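Local coordinates for protein tudor (Drosophila melanogaster, PDB 3NTK), which recognises methylarginine-bearing Aubergine through extended Tudor domains and is required for primordial germ cell formation and normal abdominal segmentation, at residues A1-C6 with Q139-A144; V9-P14 with L125-I130; E79-D84 with P104-R109; H110-A115 with T150-L155. All blocks are in the same frame, centred on the assembly; numbering follows the deposited sequence.

Interaction 1: A1-C6 with Q139-A144; sequences AELHNC and QVEILA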
loop_
_atom_site.group_PDB
_atom_site.type_symbol
_atom_site.label_atom_id
_atom_site.label_comp_id
_atom_site.label_asym_id
_atom_site.label_seq_id
_atom_site.Cartn_x
_atom_site.Cartn_y
_atom_site.Cartn_z
ATOM N N ALA A 1 24.099 -2.406 5.205
ATOM C CA ALA A 1 23.123 -3.505 4.951
ATOM C C ALA A 1 22.399 -3.279 3.628
ATOM O O ALA A 1 22.540 -2.224 3.006
ATOM C CB ALA A 1 22.117 -3.579 6.089
ATOM N N GLU A 2 21.625 -4.273 3.204
ATOM C CA GLU A 2 20.884 -4.183 1.951
ATOM C C GLU A 2 19.681 -3.247 2.064
ATOM O O GLU A 2 18.667 -3.592 2.672
ATOM C CB GLU A 2 20.418 -5.573 1.521
ATOM C CG GLU A 2 19.663 -5.589 0.209
ATOM C CD GLU A 2 19.370 -6.994 -0.274
ATOM O OE1 GLU A 2 18.663 -7.738 0.440
ATOM O OE2 GLU A 2 19.851 -7.352 -1.370
ATOM N N LEU A 3 19.805 -2.065 1.470
ATOM C CA LEU A 3 18.746 -1.064 1.488
ATOM C C LEU A 3 17.985 -1.027 0.173
ATOM O O LEU A 3 18.584 -1.071 -0.902
ATOM C CB LEU A 3 19.335 0.321 1.768
ATOM C CG LEU A 3 19.496 0.755 3.229
ATOM C CD1 LEU A 3 20.124 -0.353 4.057
ATOM C CD2 LEU A 3 20.341 2.020 3.272
ATOM N N HIS A 4 16.662 -0.948 0.262
ATOM C CA HIS A 4 15.827 -0.893 -0.934
ATOM C C HIS A 4 15.073 0.424 -0.980
ATOM O O HIS A 4 14.476 0.830 0.012
ATOM C CB HIS A 4 14.790 -2.020 -0.945
ATOM C CG HIS A 4 15.367 -3.388 -0.780
ATOM N ND1 HIS A 4 15.508 -3.993 0.451
ATOM C CD2 HIS A 4 15.820 -4.280 -1.692
ATOM C CE1 HIS A 4 16.018 -5.201 0.290
ATOM N NE2 HIS A 4 16.217 -5.400 -1.001
ATOM N N ASN A 5 15.093 1.084 -2.133
ATOM C CA ASN A 5 14.373 2.339 -2.292
ATOM C C ASN A 5 12.884 2.062 -2.390
ATOM O O ASN A 5 12.467 1.067 -2.992
ATOM C CB ASN A 5 14.815 3.069 -3.560
ATOM C CG ASN A 5 16.188 3.690 -3.425
ATOM O OD1 ASN A 5 16.504 4.295 -2.398
ATOM N ND2 ASN A 5 17.004 3.564 -4.468
ATOM N N CYS A 6 12.091 2.952 -1.807
ATOM C CA CYS A 6 10.644 2.832 -1.834
ATOM C C CYS A 6 10.030 4.193 -1.558
ATOM O O CYS A 6 10.734 5.160 -1.248
ATOM C CB CYS A 6 10.173 1.850 -0.764
ATOM S SG CYS A 6 10.494 2.393 0.926
ATOM N N GLN A 139 14.366 4.516 2.180
ATOM C CA GLN A 139 14.944 3.194 1.978
ATOM C C GLN A 139 14.540 2.343 3.168
ATOM O O GLN A 139 14.337 2.855 4.270
ATOM C CB GLN A 139 16.471 3.230 1.893
ATOM C CG GLN A 139 17.027 4.004 0.715
ATOM C CD GLN A 139 16.899 5.489 0.915
ATOM O OE1 GLN A 139 17.321 6.023 1.948
ATOM N NE2 GLN A 139 16.321 6.174 -0.066
ATOM N N VAL A 140 14.398 1.047 2.937
ATOM C CA VAL A 140 14.049 0.133 4.013
ATOM C C VAL A 140 14.976 -1.062 3.975
ATOM O O VAL A 140 15.361 -1.529 2.900
ATOM C CB VAL A 140 12.590 -0.390 3.907
ATOM C CG1 VAL A 140 11.605 0.730 4.198
ATOM C CG2 VAL A 140 12.342 -0.987 2.523
ATOM N N GLU A 141 15.363 -1.532 5.156
ATOM C CA GLU A 141 16.187 -2.720 5.267
ATOM C C GLU A 141 15.160 -3.736 5.746
ATOM O O GLU A 141 14.537 -3.534 6.784
ATOM C CB GLU A 141 17.277 -2.551 6.330
ATOM C CG GLU A 141 18.336 -3.651 6.299
ATOM C CD GLU A 141 19.135 -3.756 7.593
ATOM O OE1 GLU A 141 19.339 -2.720 8.263
ATOM O OE2 GLU A 141 19.573 -4.878 7.932
ATOM N N ILE A 142 14.951 -4.803 4.981
ATOM C CA ILE A 142 13.977 -5.816 5.375
ATOM C C ILE A 142 14.629 -6.843 6.293
ATOM O O ILE A 142 15.492 -7.616 5.872
ATOM C CB ILE A 142 13.376 -6.528 4.144
ATOM C CG1 ILE A 142 12.770 -5.492 3.198
ATOM C CG2 ILE A 142 12.291 -7.513 4.582
ATOM C CD1 ILE A 142 12.166 -6.088 1.939
ATOM N N LEU A 143 14.212 -6.838 7.554
ATOM C CA LEU A 143 14.764 -7.750 8.539
ATOM C C LEU A 143 14.062 -9.096 8.497
ATOM O O LEU A 143 14.656 -10.125 8.824
ATOM C CB LEU A 143 14.644 -7.142 9.942
ATOM C CG LEU A 143 15.272 -5.755 10.119
ATOM C CD1 LEU A 143 15.070 -5.288 11.552
ATOM C CD2 LEU A 143 16.749 -5.808 9.781
ATOM N N ALA A 144 12.796 -9.089 8.097
ATOM C CA ALA A 144 12.027 -10.317 8.017
ATOM C C ALA A 144 10.645 -10.085 7.431
ATOM O O ALA A 144 10.166 -8.951 7.344
ATOM C CB ALA A 144 11.896 -10.934 9.401
HETATM O O HOH W 1 16.957 -5.598 3.226
#
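His-4 and Val-140 form an antiparallel hydrogen-bonded pair: His-4 N donates to Val-140 O at 3.0 Å, and Val-140 N to His-4 O at 2.9 Å. This joins the first and fourth strands of the OB-fold, 4-11 and 137-145. The next pair, Asn-5 with Gln-139, is non-hydrogen-bonded along the backbone, and its side chains make the link instead. The Gln-139 CB lies against His-4 O and 4.1 Å from Leu-3 CB. CG, anti to the carbonyl carbon (chi1 -64°), comes 3.2 Å from Asn-5 OD1, and the bend at chi2 (75°) then swings CD and the amide round. The two side chains lie side by side, pointing the same way. At the tip, NE2 donates to Asn-5 OD1 at 3.0 Å, in the carbonyl plane of Asn-5, although the amide planes stand 88° apart. The other tip atom, OE1, accepts from Ser-159 N, while Asn-5 ND2 is bonded to Glu-22 OE1.

On the other face of the sheet, the His-4 ring edge brings ND1 to Val-140 O at 3.5 Å, a weak second bond to that carbonyl. Cys-6 SG packs on Val-140 CG1 at 3.8 Å. Where residues 1-3 leave the strand pairing a water takes over, donating to Glu-2 O and accepting from Ile-142 N at 2.8 Å. Beyond it, Ala-1 CB rests against the carboxylate of Glu-141, whose OE1 is salt-bridged to Arg-154. With both ends of the Gln-139 amide engaged, its rotation is probably fixed.

Interaction 2: V9-P14 with L125-I130; sequences VQFDGP and LLQSFI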
loop_
_atom_site.group_PDB
_atom_site.type_symbol
_atom_site.label_atom_id
_atom_site.label_comp_id
_atom_site.label_asym_id
_atom_site.label_seq_id
_atom_site.Cartn_x
_atom_site.Cartn_y
_atom_site.Cartn_z
ATOM N N VAL A 9 3.322 5.072 0.847
ATOM C CA VAL A 9 2.029 5.451 0.287
ATOM C C VAL A 9 0.927 5.594 1.325
ATOM O O VAL A 9 -0.103 6.223 1.064
ATOM C CB VAL A 9 1.568 4.442 -0.796
ATOM C CG1 VAL A 9 2.534 4.478 -1.972
ATOM C CG2 VAL A 9 1.489 3.029 -0.211
ATOM N N GLN A 10 1.142 5.007 2.497
ATOM C CA GLN A 10 0.172 5.076 3.580
ATOM C C GLN A 10 0.949 4.981 4.888
ATOM O O GLN A 10 1.789 4.100 5.043
ATOM C CB GLN A 10 -0.813 3.912 3.474
ATOM C CG GLN A 10 -2.006 4.017 4.398
ATOM C CD GLN A 10 -3.038 5.013 3.903
ATOM O OE1 GLN A 10 -4.023 5.295 4.589
ATOM N NE2 GLN A 10 -2.820 5.547 2.703
ATOM N N PHE A 11 0.677 5.879 5.829
ATOM C CA PHE A 11 1.400 5.850 7.095
ATOM C C PHE A 11 0.505 6.129 8.298
ATOM O O PHE A 11 0.162 7.274 8.577
ATOM C CB PHE A 11 2.555 6.857 7.047
ATOM C CG PHE A 11 3.547 6.710 8.169
ATOM C CD1 PHE A 11 3.376 7.399 9.366
ATOM C CD2 PHE A 11 4.653 5.874 8.027
ATOM C CE1 PHE A 11 4.299 7.258 10.409
ATOM C CE2 PHE A 11 5.578 5.725 9.059
ATOM C CZ PHE A 11 5.399 6.420 10.252
ATOM N N ASP A 12 0.118 5.074 9.005
ATOM C CA ASP A 12 -0.713 5.240 10.187
ATOM C C ASP A 12 0.193 5.427 11.399
ATOM O O ASP A 12 -0.198 6.026 12.403
ATOM C CB ASP A 12 -1.623 4.024 10.378
ATOM C CG ASP A 12 -2.741 3.974 9.355
ATOM O OD1 ASP A 12 -3.427 5.004 9.181
ATOM O OD2 ASP A 12 -2.942 2.909 8.729
ATOM N N GLY A 13 1.416 4.921 11.279
ATOM C CA GLY A 13 2.387 5.033 12.351
ATOM C C GLY A 13 3.564 4.108 12.102
ATOM O O GLY A 13 3.546 3.332 11.145
ATOM N N PRO A 14 4.610 4.170 12.938
ATOM C CA PRO A 14 5.772 3.299 12.750
ATOM C C PRO A 14 5.415 1.814 12.733
ATOM O O PRO A 14 6.028 1.037 12.005
ATOM C CB PRO A 14 6.667 3.653 13.935
ATOM C CG PRO A 14 6.341 5.103 14.176
ATOM C CD PRO A 14 4.834 5.108 14.051
ATOM N N LEU A 125 7.137 12.135 16.189
ATOM C CA LEU A 125 7.493 13.105 15.156
ATOM C C LEU A 125 7.464 12.525 13.740
ATOM O O LEU A 125 7.325 13.259 12.757
ATOM C CB LEU A 125 8.898 13.647 15.433
ATOM C CG LEU A 125 9.215 15.127 15.188
ATOM C CD1 LEU A 125 10.722 15.270 15.063
ATOM C CD2 LEU A 125 8.535 15.641 13.935
ATOM N N LEU A 126 7.603 11.208 13.630
ATOM C CA LEU A 126 7.617 10.580 12.316
ATOM C C LEU A 126 6.383 10.868 11.473
ATOM O O LEU A 126 6.490 11.025 10.261
ATOM C CB LEU A 126 7.819 9.066 12.451
ATOM C CG LEU A 126 9.230 8.595 12.098
ATOM C CD1 LEU A 126 9.344 7.082 12.288
ATOM C CD2 LEU A 126 9.536 8.977 10.650
ATOM N N GLN A 127 5.217 10.940 12.104
ATOM C CA GLN A 127 3.980 11.213 11.375
ATOM C C GLN A 127 4.096 12.486 10.529
ATOM O O GLN A 127 3.841 12.468 9.323
ATOM C CB GLN A 127 2.810 11.364 12.350
ATOM C CG GLN A 127 1.460 11.488 11.667
ATOM C CD GLN A 127 0.957 10.163 11.124
ATOM O OE1 GLN A 127 0.040 10.124 10.305
ATOM N NE2 GLN A 127 1.545 9.069 11.591
ATOM N N SER A 128 4.488 13.587 11.165
ATOM C CA SER A 128 4.627 14.866 10.471
ATOM C C SER A 128 5.815 14.891 9.511
ATOM O O SER A 128 5.793 15.591 8.496
ATOM C CB SER A 128 4.754 16.006 11.489
ATOM O OG SER A 128 5.943 15.892 12.250
ATOM N N PHE A 129 6.856 14.133 9.825
ATOM C CA PHE A 129 8.031 14.085 8.969
ATOM C C PHE A 129 7.665 13.408 7.648
ATOM O O PHE A 129 8.046 13.871 6.572
ATOM C CB PHE A 129 9.157 13.318 9.677
ATOM C CG PHE A 129 10.438 13.247 8.895
ATOM C CD1 PHE A 129 10.632 12.256 7.936
ATOM C CD2 PHE A 129 11.454 14.173 9.118
ATOM C CE1 PHE A 129 11.821 12.184 7.212
ATOM C CE2 PHE A 129 12.645 14.111 8.398
ATOM C CZ PHE A 129 12.829 13.112 7.443
ATOM N N ILE A 130 6.901 12.323 7.745
ATOM C CA ILE A 130 6.472 11.565 6.576
ATOM C C ILE A 130 5.417 12.311 5.761
ATOM O O ILE A 130 5.484 12.338 4.532
ATOM C CB ILE A 130 5.884 10.194 6.986
ATOM C CG1 ILE A 130 6.926 9.386 7.766
ATOM C CG2 ILE A 130 5.429 9.433 5.750
ATOM C CD1 ILE A 130 8.187 9.079 6.989
#
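Phe-11 lays one ring face beneath Ile-130, whose CG1 stands 4.0 Å from the ring centroid and only 6° off the normal, a well-centred CH-pi contact. Ile-130 CG2 reaches back along the same side chain to Phe-11 CB at 4.1 Å, so both branches of the isoleucine are engaged. Over the opposite face, offset toward the rim, the carbonyl Gly-13 O lies 3.7 Å above the ring plane. At the ring's far end, Phe-11 CZ meets Leu-126 CB at 4.2 Å. The amide end of Gln-127 lies at the CD1-CE1 edge of the ring. Leu-126 also touches the turn with its outer branch, CD1 lying 4.1 Å from Pro-14 CG.

Two features position this first shell. In Phe-11 the ring carbon CG is anti to the backbone N (chi1 -167°), which carries the ring from the strand to the helix. On the helix, Leu-126 and Ile-130 are one turn apart, tied by the bond from Ile-130 N to Leu-126 O at 2.9 Å, and thus present adjacent apolar groups to a single ring. The short strand and helix segments run nearly antiparallel, their axes 10.1 Å apart at closest approach.

Further out, Phe-17 meets the Phe-11 ring, Phe-138 touches Ile-130, and Leu-113 touches both Leu-126 and Pro-14. Helix 120-131, whose Cys-121 is disulfide-bonded to Cys-169, thereby packs against the OB-fold sheet in the place usual for this fold: it connects the third strand, 109-113, to the fourth, 137-145, and reaches the first strand through Phe-11.

Interaction 3: E79-D84 with P104-R109; sequences EVHFID and PARYSR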
loop_
_atom_site.group_PDB
_atom_site.type_symbol
_atom_site.label_atom_id
_atom_site.label_comp_id
_atom_site.label_asym_id
_atom_site.label_seq_id
_atom_site.Cartn_x
_atom_site.Cartn_y
_atom_site.Cartn_z
ATOM N N GLU A 79 -16.251 -2.268 2.035
ATOM C CA GLU A 79 -15.025 -1.605 2.434
ATOM C C GLU A 79 -13.975 -2.449 1.721
ATOM O O GLU A 79 -13.937 -3.668 1.889
ATOM C CB GLU A 79 -14.797 -1.685 3.944
ATOM C CG GLU A 79 -13.605 -0.859 4.396
ATOM C CD GLU A 79 -13.063 -1.286 5.747
ATOM O OE1 GLU A 79 -13.855 -1.379 6.709
ATOM O OE2 GLU A 79 -11.841 -1.527 5.847
ATOM N N VAL A 80 -13.143 -1.817 0.907
ATOM C CA VAL A 80 -12.129 -2.561 0.184
ATOM C C VAL A 80 -10.734 -2.058 0.499
ATOM O O VAL A 80 -10.555 -0.961 1.027
ATOM C CB VAL A 80 -12.338 -2.468 -1.345
ATOM C CG1 VAL A 80 -13.741 -2.933 -1.705
ATOM C CG2 VAL A 80 -12.105 -1.036 -1.822
ATOM N N HIS A 81 -9.752 -2.885 0.178
ATOM C CA HIS A 81 -8.356 -2.545 0.369
ATOM C C HIS A 81 -7.717 -2.586 -1.009
ATOM O O HIS A 81 -7.745 -3.623 -1.680
ATOM C CB HIS A 81 -7.669 -3.560 1.279
ATOM C CG HIS A 81 -6.226 -3.258 1.528
ATOM N ND1 HIS A 81 -5.205 -3.889 0.854
ATOM C CD2 HIS A 81 -5.636 -2.357 2.350
ATOM C CE1 HIS A 81 -4.046 -3.392 1.250
ATOM N NE2 HIS A 81 -4.280 -2.461 2.158
ATOM N N PHE A 82 -7.165 -1.458 -1.447
ATOM C CA PHE A 82 -6.517 -1.397 -2.751
ATOM C C PHE A 82 -5.114 -1.964 -2.578
ATOM O O PHE A 82 -4.193 -1.289 -2.114
ATOM C CB PHE A 82 -6.512 0.047 -3.244
ATOM C CG PHE A 82 -7.893 0.580 -3.511
ATOM C CD1 PHE A 82 -8.657 0.063 -4.555
ATOM C CD2 PHE A 82 -8.444 1.570 -2.706
ATOM C CE1 PHE A 82 -9.957 0.529 -4.792
ATOM C CE2 PHE A 82 -9.739 2.040 -2.934
ATOM C CZ PHE A 82 -10.494 1.517 -3.981
ATOM N N ILE A 83 -4.967 -3.229 -2.951
ATOM C CA ILE A 83 -3.712 -3.944 -2.766
ATOM C C ILE A 83 -2.446 -3.338 -3.353
ATOM O O ILE A 83 -1.350 -3.594 -2.855
ATOM C CB ILE A 83 -3.831 -5.394 -3.266
ATOM C CG1 ILE A 83 -4.068 -5.419 -4.777
ATOM C CG2 ILE A 83 -4.967 -6.099 -2.523
ATOM C CD1 ILE A 83 -3.978 -6.822 -5.367
ATOM N N ASP A 84 -2.572 -2.539 -4.402
ATOM C CA ASP A 84 -1.374 -1.964 -4.994
ATOM C C ASP A 84 -1.043 -0.582 -4.442
ATOM O O ASP A 84 0.014 -0.034 -4.743
ATOM C CB ASP A 84 -1.510 -1.911 -6.517
ATOM C CG ASP A 84 -1.738 -3.289 -7.121
ATOM O OD1 ASP A 84 -1.061 -4.243 -6.674
ATOM O OD2 ASP A 84 -2.588 -3.420 -8.032
ATOM N N PRO A 104 -0.471 -11.378 -10.608
ATOM C CA PRO A 104 0.619 -10.608 -10.002
ATOM C C PRO A 104 0.389 -10.328 -8.527
ATOM O O PRO A 104 -0.742 -10.103 -8.087
ATOM C CB PRO A 104 0.645 -9.329 -10.835
ATOM C CG PRO A 104 0.181 -9.803 -12.178
ATOM C CD PRO A 104 -0.974 -10.704 -11.818
ATOM N N ALA A 105 1.472 -10.343 -7.759
ATOM C CA ALA A 105 1.379 -10.079 -6.330
ATOM C C ALA A 105 1.014 -8.617 -6.105
ATOM O O ALA A 105 1.180 -7.789 -7.000
ATOM C CB ALA A 105 2.720 -10.391 -5.659
ATOM N N ARG A 106 0.513 -8.304 -4.913
ATOM C CA ARG A 106 0.161 -6.927 -4.570
ATOM C C ARG A 106 1.408 -6.059 -4.716
ATOM O O ARG A 106 2.526 -6.503 -4.403
ATOM C CB ARG A 106 -0.357 -6.858 -3.132
ATOM C CG ARG A 106 0.625 -7.345 -2.069
ATOM C CD ARG A 106 0.003 -7.202 -0.679
ATOM N NE ARG A 106 -0.236 -5.798 -0.361
ATOM C CZ ARG A 106 -1.244 -5.346 0.376
ATOM N NH1 ARG A 106 -2.137 -6.189 0.887
ATOM N NH2 ARG A 106 -1.358 -4.044 0.598
ATOM N N TYR A 107 1.229 -4.829 -5.195
ATOM C CA TYR A 107 2.365 -3.940 -5.394
ATOM C C TYR A 107 2.624 -2.919 -4.292
ATOM O O TYR A 107 3.495 -2.062 -4.428
ATOM C CB TYR A 107 2.280 -3.266 -6.766
ATOM C CG TYR A 107 2.513 -4.252 -7.888
ATOM C CD1 TYR A 107 3.674 -5.024 -7.927
ATOM C CD2 TYR A 107 1.560 -4.446 -8.885
ATOM C CE1 TYR A 107 3.880 -5.967 -8.930
ATOM C CE2 TYR A 107 1.757 -5.387 -9.894
ATOM C CZ TYR A 107 2.920 -6.144 -9.908
ATOM O OH TYR A 107 3.124 -7.082 -10.896
ATOM N N SER A 108 1.857 -3.004 -3.210
ATOM C CA SER A 108 2.094 -2.158 -2.042
ATOM C C SER A 108 2.437 -3.197 -0.973
ATOM O O SER A 108 1.922 -4.325 -1.004
ATOM C CB SER A 108 0.854 -1.343 -1.636
ATOM O OG SER A 108 -0.148 -2.136 -1.028
ATOM N N ARG A 109 3.323 -2.844 -0.052
ATOM C CA ARG A 109 3.718 -3.779 0.992
ATOM C C ARG A 109 3.497 -3.217 2.373
ATOM O O ARG A 109 3.845 -2.069 2.644
ATOM C CB ARG A 109 5.191 -4.139 0.845
ATOM C CG ARG A 109 5.531 -4.681 -0.509
ATOM C CD ARG A 109 6.959 -5.156 -0.558
ATOM N NE ARG A 109 7.324 -5.541 -1.914
ATOM C CZ ARG A 109 8.438 -6.190 -2.225
ATOM N NH1 ARG A 109 9.296 -6.528 -1.270
ATOM N NH2 ARG A 109 8.693 -6.492 -3.489
#
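Ser-108 grips the carbonyl of Ile-83 with two donors. Its N binds Ile-83 O at 3.3 Å, in the carbonyl plane and on a lone pair, while its OG donates to the same oxygen at 2.6 Å from well above that plane. One residue on from Ile-83 and one back from Ser-108, Tyr-107 N donates to Asp-84 OD1 at 2.8 Å, using the anti lone pair. The same carboxylate oxygen is salt-bridged to Arg-66, whose guanidinium also bonds Pro-104 O and Ala-105 O. Ala-105 O lies over the centre of the Tyr-107 ring, 3.6 Å above it.

Arg-106 fixes the loop from within. Its chain bends at chi3 (-64°), turning NE back to Ser-108 O at 2.7 Å in a fairly straight bond (158°), while Arg-106 CB packs on Ile-83 CB at 3.8 Å. With a leucine here, Ser-108 O would probably lose its side-chain donor and the 106-108 loop would be less firmly set against Ile-83.

The contact ties the end of strand 78-82, in the four-stranded Tudor core, to the connection that leads into strand 109-113 of the OB-fold part. Backbone carbonyls and one carboxylate are met by serine, amide and arginine donors in a largely buried setting. The nearby Arg-66 is likely to favour the charged form of Asp-84.

Interaction 4: H110-A115 with T150-L155; sequences HCELDA and THVVRL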
loop_
_atom_site.group_PDB
_atom_site.type_symbol
_atom_site.label_atom_id
_atom_site.label_comp_id
_atom_site.label_asym_id
_atom_site.label_seq_id
_atom_site.Cartn_x
_atom_site.Cartn_y
_atom_site.Cartn_z
ATOM N N HIS A 110 2.902 -4.024 3.244
ATOM C CA HIS A 110 2.679 -3.597 4.607
ATOM C C HIS A 110 3.992 -3.789 5.361
ATOM O O HIS A 110 4.673 -4.815 5.201
ATOM C CB HIS A 110 1.571 -4.422 5.270
ATOM C CG HIS A 110 1.231 -3.956 6.651
ATOM N ND1 HIS A 110 1.442 -4.732 7.771
ATOM C CD2 HIS A 110 0.741 -2.774 7.098
ATOM C CE1 HIS A 110 1.098 -4.047 8.849
ATOM N NE2 HIS A 110 0.669 -2.857 8.468
ATOM N N CYS A 111 4.337 -2.800 6.179
ATOM C CA CYS A 111 5.567 -2.816 6.969
ATOM C C CYS A 111 5.326 -2.337 8.386
ATOM O O CYS A 111 4.358 -1.627 8.659
ATOM C CB CYS A 111 6.613 -1.862 6.380
ATOM S SG CYS A 111 7.123 -2.138 4.696
ATOM N N GLU A 112 6.230 -2.719 9.285
ATOM C CA GLU A 112 6.180 -2.258 10.664
ATOM C C GLU A 112 7.633 -2.086 11.079
ATOM O O GLU A 112 8.480 -2.922 10.771
ATOM C CB GLU A 112 5.447 -3.237 11.593
ATOM C CG GLU A 112 6.072 -4.597 11.812
ATOM C CD GLU A 112 5.327 -5.395 12.884
ATOM O OE1 GLU A 112 4.082 -5.484 12.797
ATOM O OE2 GLU A 112 5.973 -5.939 13.811
ATOM N N LEU A 113 7.924 -0.983 11.755
ATOM C CA LEU A 113 9.288 -0.711 12.171
ATOM C C LEU A 113 9.792 -1.586 13.296
ATOM O O LEU A 113 9.039 -1.988 14.184
ATOM C CB LEU A 113 9.441 0.745 12.622
ATOM C CG LEU A 113 9.488 1.861 11.580
ATOM C CD1 LEU A 113 9.748 3.187 12.289
ATOM C CD2 LEU A 113 10.581 1.573 10.569
ATOM N N ASP A 114 11.084 -1.882 13.232
ATOM C CA ASP A 114 11.761 -2.629 14.280
ATOM C C ASP A 114 11.687 -1.571 15.383
ATOM O O ASP A 114 12.311 -0.520 15.272
ATOM C CB ASP A 114 13.213 -2.868 13.864
ATOM C CG ASP A 114 14.094 -3.343 15.007
ATOM O OD1 ASP A 114 13.658 -3.316 16.179
ATOM O OD2 ASP A 114 15.242 -3.739 14.719
ATOM N N ALA A 115 10.918 -1.840 16.432
ATOM C CA ALA A 115 10.733 -0.877 17.512
ATOM C C ALA A 115 12.003 -0.372 18.211
ATOM O O ALA A 115 11.997 0.700 18.814
ATOM C CB ALA A 115 9.755 -1.453 18.545
ATOM N N THR A 150 3.621 -9.246 6.237
ATOM C CA THR A 150 4.168 -7.974 6.701
ATOM C C THR A 150 5.686 -8.014 6.848
ATOM O O THR A 150 6.237 -8.987 7.362
ATOM C CB THR A 150 3.570 -7.592 8.062
ATOM O OG1 THR A 150 2.154 -7.417 7.928
ATOM C CG2 THR A 150 4.203 -6.297 8.586
ATOM N N HIS A 151 6.357 -6.956 6.389
ATOM C CA HIS A 151 7.809 -6.858 6.509
ATOM C C HIS A 151 8.172 -6.096 7.782
ATOM O O HIS A 151 7.590 -5.050 8.056
ATOM C CB HIS A 151 8.429 -6.048 5.364
ATOM C CG HIS A 151 8.427 -6.731 4.034
ATOM N ND1 HIS A 151 8.844 -8.032 3.859
ATOM C CD2 HIS A 151 8.147 -6.256 2.797
ATOM C CE1 HIS A 151 8.823 -8.330 2.572
ATOM N NE2 HIS A 151 8.405 -7.269 1.906
ATOM N N VAL A 152 9.127 -6.614 8.550
ATOM C CA VAL A 152 9.612 -5.900 9.733
ATOM C C VAL A 152 10.831 -5.204 9.139
ATOM O O VAL A 152 11.708 -5.860 8.591
ATOM C CB VAL A 152 10.055 -6.845 10.858
ATOM C CG1 VAL A 152 10.702 -6.029 11.989
ATOM C CG2 VAL A 152 8.850 -7.618 11.387
ATOM N N VAL A 153 10.880 -3.880 9.231
ATOM C CA VAL A 153 11.964 -3.132 8.604
ATOM C C VAL A 153 12.644 -2.057 9.448
ATOM O O VAL A 153 12.186 -1.701 10.529
ATOM C CB VAL A 153 11.444 -2.417 7.325
ATOM C CG1 VAL A 153 10.688 -3.398 6.432
ATOM C CG2 VAL A 153 10.533 -1.244 7.716
ATOM N N ARG A 154 13.759 -1.557 8.922
ATOM C CA ARG A 154 14.499 -0.456 9.523
ATOM C C ARG A 154 14.371 0.606 8.440
ATOM O O ARG A 154 14.614 0.330 7.262
ATOM C CB ARG A 154 15.966 -0.811 9.744
ATOM C CG ARG A 154 16.198 -1.761 10.896
ATOM C CD ARG A 154 17.668 -2.112 11.013
ATOM N NE ARG A 154 17.885 -3.214 11.945
ATOM C CZ ARG A 154 19.007 -3.921 12.015
ATOM N NH1 ARG A 154 20.022 -3.641 11.209
ATOM N NH2 ARG A 154 19.112 -4.916 12.884
ATOM N N LEU A 155 13.977 1.809 8.836
ATOM C CA LEU A 155 13.757 2.891 7.887
ATOM C C LEU A 155 14.926 3.865 7.765
ATOM O O LEU A 155 15.566 4.224 8.758
ATOM C CB LEU A 155 12.486 3.652 8.283
ATOM C CG LEU A 155 11.971 4.775 7.379
ATOM C CD1 LEU A 155 11.537 4.205 6.043
ATOM C CD2 LEU A 155 10.808 5.484 8.066
#
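Cys-111 with His-151, Glu-112 with Val-152 and Leu-113 with Val-153 are parallel bridges, the short strand axes 4.7 Å apart at closest and 54° between directions. This is the pairing of third and fifth strands that an OB-fold uses. Donor and acceptor strands alternate along it: His-151 N to His-110 O at 3.0 Å and almost straight (173°), Glu-112 N to His-151 O, Val-153 N to Glu-112 O, and Asp-114 N to Val-153 O.

At the start of the pairing the His-110 ring, with CG anti to the backbone N (chi1 -176°), meets Thr-150 OG1 in its plane, ND1 to OG1 being 2.8 Å. Its NE2 is bonded to Ser-16 OG. A phenylalanine in its place would probably leave both hydroxyls without their imidazole mate.

On the Cys-111 face, Leu-113 CD2 touches Leu-155 CB at 3.6 Å and Val-153 CG2 at 4.0 Å. On the other face, Glu-112 passes obliquely over Val-152, and its OE1 is salt-bridged to Lys-146 NZ. Past the strand, Asp-114 OD1 bonds Ser-116 OG, and OD2 makes a long salt bridge to Arg-154 NE at 3.9 Å.

In the fold
In this last extended Tudor domain, interactions 1 and 4 pair OB-fold strands, first with fourth and third with fifth, and interaction 2 sets helix 120-131 on the first. These three are partly buried, interaction 1 farthest out (about 16 Å between its centre and the chain's) and including exposed residues. Interactions 1 and 4 are joined by the pairing of strands 137-145 and 151-157 (Ala-144 O to Val-152 N, 2.8 Å), interactions 2 and 4 through Pro-14 O and Leu-113 N. Interaction 3 is the most buried, its centre about 6 Å from the chain's, and links the Tudor core to strand 109-113. Chemistry follows place: backbone ladders between strands, apolar packing under the helix, side-chain and carbonyl bonds at the junction.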